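Local coordinates for protein UDP-glucose 6-dehydrogenase (Pyrobaculum islandicum, PDB 3VTF) that probably oxidises UDP-glucose to UDP-glucuronate in two successive NAD(+)-dependent steps, at residues Leu363-Met377 with Ser387-Val401. Numbering follows the deposited sequence.
Sequences LERGARVYVHDPMAM and SVTYVEDPQALLDQV
With CG set opposite the backbone N (chi1 171°), H372 lays its imidazole against P394, whereas Y370, its CG anti to the carbonyl carbon (chi1 -60°), brings its phenol among T389, Q400 and V401. P394 CB sits over one face of the imidazole, 3.8 Å from the H372 ring centroid, a CH-pi contact for which a flat ring and a rigid proline suit each other. V391 O meets the same ring at its edge, in plane, 3.1 Å from H372 CD2, while ND1 is hydrogen-bonded to the hydroxyl of Y413, which together with the proline helps to hold the ring's rotation. Were this histidine an alanine, P394 would be likely to lose the flat surface against its CB and the Y413 hydroxyl its ring-nitrogen partner. The Y370 ring takes V391 CG2 at its edge; V401 CG1 packs 3.6 Å from Y370 CD2, and the Q400 amide crosses the phenol almost at a right angle, the planes 78° apart. L397 is long enough to carry a methyl from its helix to the strand backbone, its CD1 3.4 Å from V371 C. On the other face of the sheet, V371 CG2 touches V388 CG2 and the Y390 ring, beta-branched valines filling the space close to the backbone. Three backbone hydrogen bonds join the parallel strands: T389 N to V369 O, V371 N to T389 O (2.9 Å) and V391 N to V371 O (3.0 Å). A water donates to V369 O and lies 2.6 Å from T389 OG1. Strands 368-372 and 389-390, linked through helix 377-384, form a beta-alpha-beta unit in the Rossmann-like UDP-binding domain; 389-390 is outermost within the chain, 335-339 flanks 368-372 on the other side, and helix 394-400 runs nearly antiparallel to 368-372, packing L397 and L398 on strands 335-339 and 403-406.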
ATOM      1  N   LEU A 363      17.691 -28.826   2.814  1.00 35.80           N
ATOM      2  CA  LEU A 363      18.716 -29.600   3.536  1.00 36.87           C
ATOM      3  C   LEU A 363      18.170 -30.255   4.761  1.00 40.67           C
ATOM      4  O   LEU A 363      18.288 -31.456   4.902  1.00 47.73           O
ATOM      5  CB  LEU A 363      19.906 -28.758   3.905  1.00 33.37           C
ATOM      6  CG  LEU A 363      20.819 -28.382   2.762  1.00 36.92           C
ATOM      7  CD1 LEU A 363      21.826 -27.348   3.260  1.00 38.27           C
ATOM      8  CD2 LEU A 363      21.481 -29.585   2.086  1.00 41.70           C
ATOM      9  N   GLU A 364      17.522 -29.485   5.601  1.00 42.45           N
ATOM     10  CA  GLU A 364      16.821 -29.974   6.771  1.00 44.15           C
ATOM     11  C   GLU A 364      15.783 -31.070   6.434  1.00 43.04           C
ATOM     12  O   GLU A 364      15.380 -31.867   7.281  1.00 41.98           O
ATOM     13  CB  GLU A 364      16.246 -28.718   7.446  1.00 46.47           C
ATOM     14  CG  GLU A 364      15.438 -28.849   8.719  1.00 56.97           C
ATOM     15  CD  GLU A 364      14.993 -27.465   9.241  1.00 68.98           C
ATOM     16  OE1 GLU A 364      14.096 -26.837   8.629  1.00 60.31           O
ATOM     17  OE2 GLU A 364      15.532 -26.986  10.273  1.00 71.44           O
ATOM     18  N   ARG A 365      15.346 -31.162   5.185  1.00 43.70           N
ATOM     19  CA  ARG A 365      14.461 -32.273   4.826  1.00 41.64           C
ATOM     20  C   ARG A 365      15.163 -33.442   4.098  1.00 38.01           C
ATOM     21  O   ARG A 365      14.497 -34.276   3.479  1.00 39.70           O
ATOM     22  CB  ARG A 365      13.192 -31.797   4.077  1.00 41.21           C
ATOM     23  CG  ARG A 365      12.126 -31.207   5.005  1.00 43.57           C
ATOM     24  CD  ARG A 365      11.316 -30.163   4.254  1.00 45.82           C
ATOM     25  NE  ARG A 365      10.956 -29.017   5.105  1.00 56.01           N
ATOM     26  CZ  ARG A 365       9.714 -28.571   5.314  1.00 60.97           C
ATOM     27  NH1 ARG A 365       8.627 -29.145   4.725  1.00 56.44           N
ATOM     28  NH2 ARG A 365       9.559 -27.518   6.117  1.00 68.74           N
ATOM     29  N   GLY A 366      16.492 -33.480   4.138  1.00 39.98           N
ATOM     30  CA  GLY A 366      17.217 -34.660   3.581  1.00 45.08           C
ATOM     31  C   GLY A 366      17.369 -34.651   2.066  1.00 48.01           C
ATOM     32  O   GLY A 366      17.772 -35.647   1.464  1.00 46.50           O
ATOM     33  N   ALA A 367      17.057 -33.516   1.423  1.00 44.25           N
ATOM     34  CA  ALA A 367      17.345 -33.345  -0.021  1.00 43.47           C
ATOM     35  C   ALA A 367      18.826 -33.185  -0.299  1.00 43.70           C
ATOM     36  O   ALA A 367      19.588 -32.614   0.506  1.00 45.84           O
ATOM     37  CB  ALA A 367      16.573 -32.162  -0.641  1.00 36.11           C
ATOM     38  N   ARG A 368      19.219 -33.677  -1.459  1.00 38.23           N
ATOM     39  CA  ARG A 368      20.523 -33.393  -2.013  1.00 46.35           C
ATOM     40  C   ARG A 368      20.326 -32.139  -2.827  1.00 37.28           C
ATOM     41  O   ARG A 368      19.663 -32.181  -3.888  1.00 44.18           O
ATOM     42  CB  ARG A 368      21.019 -34.522  -2.945  1.00 49.72           C
ATOM     43  CG  ARG A 368      20.828 -35.952  -2.436  1.00 58.16           C
ATOM     44  CD  ARG A 368      21.456 -36.904  -3.448  1.00 65.48           C
ATOM     45  NE  ARG A 368      21.816 -38.208  -2.884  1.00 74.36           N
ATOM     46  CZ  ARG A 368      22.728 -39.039  -3.412  1.00 80.46           C
ATOM     47  NH1 ARG A 368      23.403 -38.728  -4.512  1.00 70.57           N
ATOM     48  NH2 ARG A 368      22.985 -40.194  -2.818  1.00 91.97           N
ATOM     49  N   VAL A 369      20.923 -31.047  -2.362  1.00 38.60           N
ATOM     50  CA  VAL A 369      20.686 -29.688  -2.909  1.00 37.02           C
ATOM     51  C   VAL A 369      21.785 -29.180  -3.826  1.00 36.48           C
ATOM     52  O   VAL A 369      22.985 -29.157  -3.480  1.00 39.67           O
ATOM     53  CB  VAL A 369      20.529 -28.684  -1.739  1.00 32.62           C
ATOM     54  CG1 VAL A 369      20.323 -27.254  -2.227  1.00 34.48           C
ATOM     55  CG2 VAL A 369      19.382 -29.117  -0.895  1.00 33.59           C
ATOM     56  N   TYR A 370      21.358 -28.741  -4.992  1.00 29.00           N
ATOM     57  CA  TYR A 370      22.203 -28.093  -5.964  1.00 31.32           C
ATOM     58  C   TYR A 370      21.766 -26.660  -6.004  1.00 32.48           C
ATOM     59  O   TYR A 370      20.544 -26.365  -5.940  1.00 34.05           O
ATOM     60  CB  TYR A 370      21.981 -28.713  -7.336  1.00 30.63           C
ATOM     61  CG  TYR A 370      22.304 -30.177  -7.327  1.00 34.43           C
ATOM     62  CD1 TYR A 370      23.499 -30.662  -7.932  1.00 39.04           C
ATOM     63  CD2 TYR A 370      21.436 -31.088  -6.723  1.00 35.88           C
ATOM     64  CE1 TYR A 370      23.806 -32.040  -7.901  1.00 43.92           C
ATOM     65  CE2 TYR A 370      21.723 -32.453  -6.685  1.00 42.87           C
ATOM     66  CZ  TYR A 370      22.900 -32.927  -7.273  1.00 46.70           C
ATOM     67  OH  TYR A 370      23.082 -34.287  -7.223  1.00 50.65           O
ATOM     68  N   VAL A 371      22.714 -25.752  -6.170  1.00 31.80           N
ATOM     69  CA  VAL A 371      22.391 -24.338  -6.284  1.00 30.02           C
ATOM     70  C   VAL A 371      23.136 -23.672  -7.430  1.00 32.99           C
ATOM     71  O   VAL A 371      24.189 -24.124  -7.825  1.00 34.68           O
ATOM     72  CB  VAL A 371      22.699 -23.573  -4.977  1.00 31.18           C
ATOM     73  CG1 VAL A 371      22.007 -24.224  -3.801  1.00 28.82           C
ATOM     74  CG2 VAL A 371      24.191 -23.471  -4.750  1.00 29.06           C
ATOM     75  N   HIS A 372      22.567 -22.606  -7.964  1.00 28.46           N
ATOM     76  CA  HIS A 372      23.250 -21.742  -8.896  1.00 31.65           C
ATOM     77  C   HIS A 372      22.905 -20.300  -8.669  1.00 31.25           C
ATOM     78  O   HIS A 372      21.804 -19.988  -8.242  1.00 28.94           O
ATOM     79  CB  HIS A 372      22.905 -22.101 -10.336  1.00 29.69           C
ATOM     80  CG  HIS A 372      23.407 -21.100 -11.344  1.00 31.85           C
ATOM     81  ND1 HIS A 372      22.671 -20.079 -11.762  1.00 29.44           N
ATOM     82  CD2 HIS A 372      24.622 -20.993 -11.990  1.00 29.02           C
ATOM     83  CE1 HIS A 372      23.366 -19.359 -12.639  1.00 29.26           C
ATOM     84  NE2 HIS A 372      24.559 -19.917 -12.776  1.00 30.45           N
ATOM     85  N   ASP A 373      23.839 -19.403  -8.954  1.00 28.83           N
ATOM     86  CA  ASP A 373      23.537 -17.985  -9.099  1.00 28.05           C
ATOM     87  C   ASP A 373      24.525 -17.391 -10.070  1.00 31.22           C
ATOM     88  O   ASP A 373      25.666 -17.770 -10.058  1.00 33.59           O
ATOM     89  CB  ASP A 373      23.622 -17.262  -7.752  1.00 30.66           C
ATOM     90  CG  ASP A 373      23.089 -15.853  -7.809  1.00 28.45           C
ATOM     91  OD1 ASP A 373      21.911 -15.652  -7.510  1.00 29.68           O
ATOM     92  OD2 ASP A 373      23.839 -14.949  -8.173  1.00 28.19           O
ATOM     93  N   PRO A 374      24.137 -16.441 -10.900  1.00 34.59           N
ATOM     94  CA  PRO A 374      25.193 -15.916 -11.776  1.00 32.94           C
ATOM     95  C   PRO A 374      26.294 -15.127 -11.050  1.00 42.67           C
ATOM     96  O   PRO A 374      27.381 -14.980 -11.624  1.00 32.85           O
ATOM     97  CB  PRO A 374      24.428 -14.944 -12.702  1.00 31.43           C
ATOM     98  CG  PRO A 374      22.983 -15.513 -12.703  1.00 35.40           C
ATOM     99  CD  PRO A 374      22.823 -15.855 -11.211  1.00 31.36           C
ATOM    100  N   MET A 375      26.025 -14.542  -9.866  1.00 36.85           N
ATOM    101  CA  MET A 375      27.065 -13.783  -9.161  1.00 38.19           C
ATOM    102  C   MET A 375      27.333 -14.210  -7.722  1.00 42.76           C
ATOM    103  O   MET A 375      28.435 -14.069  -7.235  1.00 35.48           O
ATOM    104  CB  MET A 375      26.766 -12.310  -9.173  1.00 36.18           C
ATOM    105  CG  MET A 375      26.740 -11.715 -10.558  1.00 47.38           C
ATOM    106  SD  MET A 375      26.371  -9.974 -10.365  1.00 45.18           S
ATOM    107  CE  MET A 375      27.997  -9.410  -9.769  1.00 51.35           C
ATOM    108  N   ALA A 376      26.347 -14.731  -7.008  1.00 33.71           N
ATOM    109  CA  ALA A 376      26.469 -14.735  -5.536  1.00 33.57           C
ATOM    110  C   ALA A 376      27.019 -16.030  -4.972  1.00 33.55           C
ATOM    111  O   ALA A 376      26.893 -16.283  -3.782  1.00 31.44           O
ATOM    112  CB  ALA A 376      25.063 -14.413  -4.917  1.00 34.50           C
ATOM    113  N   MET A 377      27.621 -16.893  -5.797  1.00 35.00           N
ATOM    114  CA  MET A 377      27.857 -18.259  -5.283  1.00 32.04           C
ATOM    115  C   MET A 377      28.994 -18.254  -4.286  1.00 30.99           C
ATOM    116  O   MET A 377      28.998 -19.035  -3.350  1.00 34.65           O
ATOM    117  CB  MET A 377      28.106 -19.269  -6.412  1.00 36.37           C
ATOM    118  CG  MET A 377      26.821 -19.589  -7.196  1.00 37.04           C
ATOM    119  SD  MET A 377      27.008 -20.930  -8.429  1.00 45.04           S
ATOM    120  CE  MET A 377      27.011 -22.185  -7.245  1.00 34.57           C
ATOM    121  N   SER A 387      27.712 -27.839   2.273  1.00 48.49           N
ATOM    122  CA  SER A 387      26.447 -28.552   2.455  1.00 41.63           C
ATOM    123  C   SER A 387      25.607 -28.651   1.119  1.00 38.28           C
ATOM    124  O   SER A 387      24.715 -29.503   0.993  1.00 35.83           O
ATOM    125  CB  SER A 387      25.635 -27.956   3.591  1.00 48.94           C
ATOM    126  OG  SER A 387      25.120 -26.683   3.223  1.00 58.74           O
ATOM    127  N   VAL A 388      25.948 -27.851   0.117  1.00 38.82           N
ATOM    128  CA  VAL A 388      25.287 -27.990  -1.207  1.00 39.97           C
ATOM    129  C   VAL A 388      26.338 -28.161  -2.301  1.00 42.13           C
ATOM    130  O   VAL A 388      27.494 -27.776  -2.113  1.00 40.39           O
ATOM    131  CB  VAL A 388      24.378 -26.756  -1.475  1.00 36.86           C
ATOM    132  CG1 VAL A 388      23.428 -26.552  -0.281  1.00 32.73           C
ATOM    133  CG2 VAL A 388      25.206 -25.516  -1.645  1.00 30.46           C
ATOM    134  N   THR A 389      25.913 -28.660  -3.460  1.00 38.80           N
ATOM    135  CA  THR A 389      26.722 -28.600  -4.665  1.00 36.46           C
ATOM    136  C   THR A 389      26.477 -27.305  -5.391  1.00 37.46           C
ATOM    137  O   THR A 389      25.308 -26.943  -5.677  1.00 38.76           O
ATOM    138  CB  THR A 389      26.428 -29.814  -5.608  1.00 34.46           C
ATOM    139  OG1 THR A 389      26.451 -31.019  -4.830  1.00 37.63           O
ATOM    140  CG2 THR A 389      27.404 -29.897  -6.823  1.00 36.44           C
ATOM    141  N   TYR A 390      27.576 -26.623  -5.727  1.00 36.26           N
ATOM    142  CA  TYR A 390      27.519 -25.420  -6.530  1.00 36.48           C
ATOM    143  C   TYR A 390      27.663 -25.753  -8.025  1.00 42.95           C
ATOM    144  O   TYR A 390      28.683 -26.289  -8.432  1.00 43.27           O
ATOM    145  CB  TYR A 390      28.601 -24.454  -6.091  1.00 40.59           C
ATOM    146  CG  TYR A 390      28.478 -24.148  -4.646  1.00 40.32           C
ATOM    147  CD1 TYR A 390      29.013 -24.991  -3.715  1.00 40.58           C
ATOM    148  CD2 TYR A 390      27.734 -23.033  -4.205  1.00 43.06           C
ATOM    149  CE1 TYR A 390      28.860 -24.739  -2.347  1.00 44.94           C
ATOM    150  CE2 TYR A 390      27.545 -22.773  -2.842  1.00 41.57           C
ATOM    151  CZ  TYR A 390      28.141 -23.608  -1.909  1.00 43.72           C
ATOM    152  OH  TYR A 390      27.971 -23.409  -0.555  1.00 38.48           O
ATOM    153  N   VAL A 391      26.681 -25.382  -8.850  1.00 38.95           N
ATOM    154  CA  VAL A 391      26.697 -25.686 -10.277  1.00 40.06           C
ATOM    155  C   VAL A 391      26.967 -24.440 -11.121  1.00 38.88           C
ATOM    156  O   VAL A 391      26.270 -23.427 -11.042  1.00 40.28           O
ATOM    157  CB  VAL A 391      25.366 -26.377 -10.700  1.00 41.44           C
ATOM    158  CG1 VAL A 391      25.353 -26.727 -12.177  1.00 40.32           C
ATOM    159  CG2 VAL A 391      25.173 -27.632  -9.889  1.00 40.41           C
ATOM    160  N   GLU A 392      27.976 -24.495 -11.984  1.00 36.29           N
ATOM    161  CA  GLU A 392      28.315 -23.297 -12.732  1.00 37.12           C
ATOM    162  C   GLU A 392      27.284 -22.945 -13.805  1.00 34.09           C
ATOM    163  O   GLU A 392      27.118 -21.780 -14.161  1.00 32.44           O
ATOM    164  CB  GLU A 392      29.741 -23.429 -13.369  1.00 43.10           C
ATOM    165  CG  GLU A 392      30.781 -23.914 -12.363  1.00 52.59           C
ATOM    166  CD  GLU A 392      30.969 -22.944 -11.160  1.00 65.83           C
ATOM    167  OE1 GLU A 392      30.927 -21.718 -11.389  1.00 65.54           O
ATOM    168  OE2 GLU A 392      31.135 -23.383  -9.975  1.00 61.51           O
ATOM    169  N   ASP A 393      26.669 -23.955 -14.393  1.00 35.19           N
ATOM    170  CA  ASP A 393      25.756 -23.713 -15.571  1.00 43.04           C
ATOM    171  C   ASP A 393      24.298 -23.997 -15.117  1.00 33.08           C
ATOM    172  O   ASP A 393      23.997 -25.108 -14.700  1.00 37.58           O
ATOM    173  CB  ASP A 393      26.131 -24.659 -16.700  1.00 41.17           C
ATOM    174  CG  ASP A 393      25.322 -24.421 -17.977  1.00 52.48           C
ATOM    175  OD1 ASP A 393      24.135 -23.978 -17.973  1.00 46.85           O
ATOM    176  OD2 ASP A 393      25.915 -24.705 -19.025  1.00 57.54           O
ATOM    177  N   PRO A 394      23.421 -22.997 -15.181  1.00 33.03           N
ATOM    178  CA  PRO A 394      22.047 -23.203 -14.621  1.00 32.98           C
ATOM    179  C   PRO A 394      21.271 -24.274 -15.398  1.00 33.76           C
ATOM    180  O   PRO A 394      20.467 -25.006 -14.797  1.00 36.42           O
ATOM    181  CB  PRO A 394      21.417 -21.818 -14.733  1.00 31.52           C
ATOM    182  CG  PRO A 394      22.135 -21.204 -15.897  1.00 35.40           C
ATOM    183  CD  PRO A 394      23.550 -21.723 -15.869  1.00 27.48           C
ATOM    184  N   GLN A 395      21.547 -24.418 -16.712  1.00 35.88           N
ATOM    185  CA  GLN A 395      20.892 -25.485 -17.517  1.00 34.01           C
ATOM    186  C   GLN A 395      21.339 -26.843 -17.035  1.00 35.05           C
ATOM    187  O   GLN A 395      20.538 -27.796 -16.874  1.00 36.11           O
ATOM    188  CB  GLN A 395      21.105 -25.313 -19.064  1.00 35.97           C
ATOM    189  CG  GLN A 395      20.219 -26.300 -19.866  1.00 37.40           C
ATOM    190  CD  GLN A 395      18.720 -26.085 -19.597  1.00 31.18           C
ATOM    191  OE1 GLN A 395      18.200 -25.058 -19.894  1.00 29.12           O
ATOM    192  NE2 GLN A 395      18.052 -27.074 -19.048  1.00 32.28           N
ATOM    193  N   ALA A 396      22.656 -26.937 -16.778  1.00 39.92           N
ATOM    194  CA  ALA A 396      23.250 -28.141 -16.256  1.00 35.76           C
ATOM    195  C   ALA A 396      22.647 -28.467 -14.898  1.00 34.84           C
ATOM    196  O   ALA A 396      22.446 -29.638 -14.553  1.00 35.63           O
ATOM    197  CB  ALA A 396      24.763 -27.970 -16.140  1.00 40.14           C
ATOM    198  N   LEU A 397      22.367 -27.433 -14.104  1.00 36.70           N
ATOM    199  CA  LEU A 397      21.675 -27.673 -12.799  1.00 34.90           C
ATOM    200  C   LEU A 397      20.275 -28.285 -13.075  1.00 31.33           C
ATOM    201  O   LEU A 397      19.905 -29.283 -12.481  1.00 35.53           O
ATOM    202  CB  LEU A 397      21.561 -26.361 -11.974  1.00 35.20           C
ATOM    203  CG  LEU A 397      20.720 -26.464 -10.670  1.00 39.93           C
ATOM    204  CD1 LEU A 397      21.170 -25.416  -9.620  1.00 35.97           C
ATOM    205  CD2 LEU A 397      19.199 -26.308 -11.003  1.00 33.32           C
ATOM    206  N   LEU A 398      19.498 -27.688 -13.985  1.00 34.81           N
ATOM    207  CA  LEU A 398      18.146 -28.247 -14.275  1.00 33.27           C
ATOM    208  C   LEU A 398      18.209 -29.707 -14.732  1.00 34.50           C
ATOM    209  O   LEU A 398      17.432 -30.570 -14.283  1.00 35.54           O
ATOM    210  CB  LEU A 398      17.484 -27.423 -15.364  1.00 36.89           C
ATOM    211  CG  LEU A 398      17.069 -26.006 -15.033  1.00 29.78           C
ATOM    212  CD1 LEU A 398      16.449 -25.323 -16.223  1.00 33.74           C
ATOM    213  CD2 LEU A 398      16.043 -26.183 -13.898  1.00 30.21           C
ATOM    214  N   ASP A 399      19.225 -30.006 -15.535  1.00 38.11           N
ATOM    215  CA  ASP A 399      19.378 -31.349 -16.177  1.00 39.75           C
ATOM    216  C   ASP A 399      19.709 -32.382 -15.145  1.00 40.30           C
ATOM    217  O   ASP A 399      19.400 -33.563 -15.338  1.00 48.52           O
ATOM    218  CB  ASP A 399      20.467 -31.373 -17.311  1.00 36.46           C
ATOM    219  CG  ASP A 399      20.144 -30.460 -18.475  1.00 39.30           C
ATOM    220  OD1 ASP A 399      19.000 -29.978 -18.659  1.00 46.97           O
ATOM    221  OD2 ASP A 399      21.072 -30.151 -19.234  1.00 45.13           O
ATOM    222  N   GLN A 400      20.324 -31.947 -14.041  1.00 41.24           N
ATOM    223  CA  GLN A 400      20.688 -32.849 -12.940  1.00 41.43           C
ATOM    224  C   GLN A 400      19.653 -33.059 -11.844  1.00 40.99           C
ATOM    225  O   GLN A 400      19.829 -33.955 -11.020  1.00 40.06           O
ATOM    226  CB  GLN A 400      21.916 -32.304 -12.232  1.00 48.09           C
ATOM    227  CG  GLN A 400      23.188 -33.071 -12.484  1.00 60.83           C
ATOM    228  CD  GLN A 400      24.274 -32.629 -11.506  1.00 62.20           C
ATOM    229  OE1 GLN A 400      24.808 -31.526 -11.637  1.00 57.19           O
ATOM    230  NE2 GLN A 400      24.580 -33.478 -10.502  1.00 57.69           N
ATOM    231  N   VAL A 401      18.663 -32.172 -11.711  1.00 38.58           N
ATOM    232  CA  VAL A 401      17.751 -32.318 -10.553  1.00 37.13           C
ATOM    233  C   VAL A 401      16.385 -32.849 -10.978  1.00 37.23           C
ATOM    234  O   VAL A 401      15.975 -32.673 -12.120  1.00 43.46           O
ATOM    235  CB  VAL A 401      17.582 -30.963  -9.772  1.00 34.35           C
ATOM    236  CG1 VAL A 401      18.911 -30.497  -9.220  1.00 37.11           C
ATOM    237  CG2 VAL A 401      17.027 -29.875 -10.670  1.00 34.30           C
TER
HETATM  238  O   HOH W   1      24.694 -31.740  -3.112  1.00 46.59           O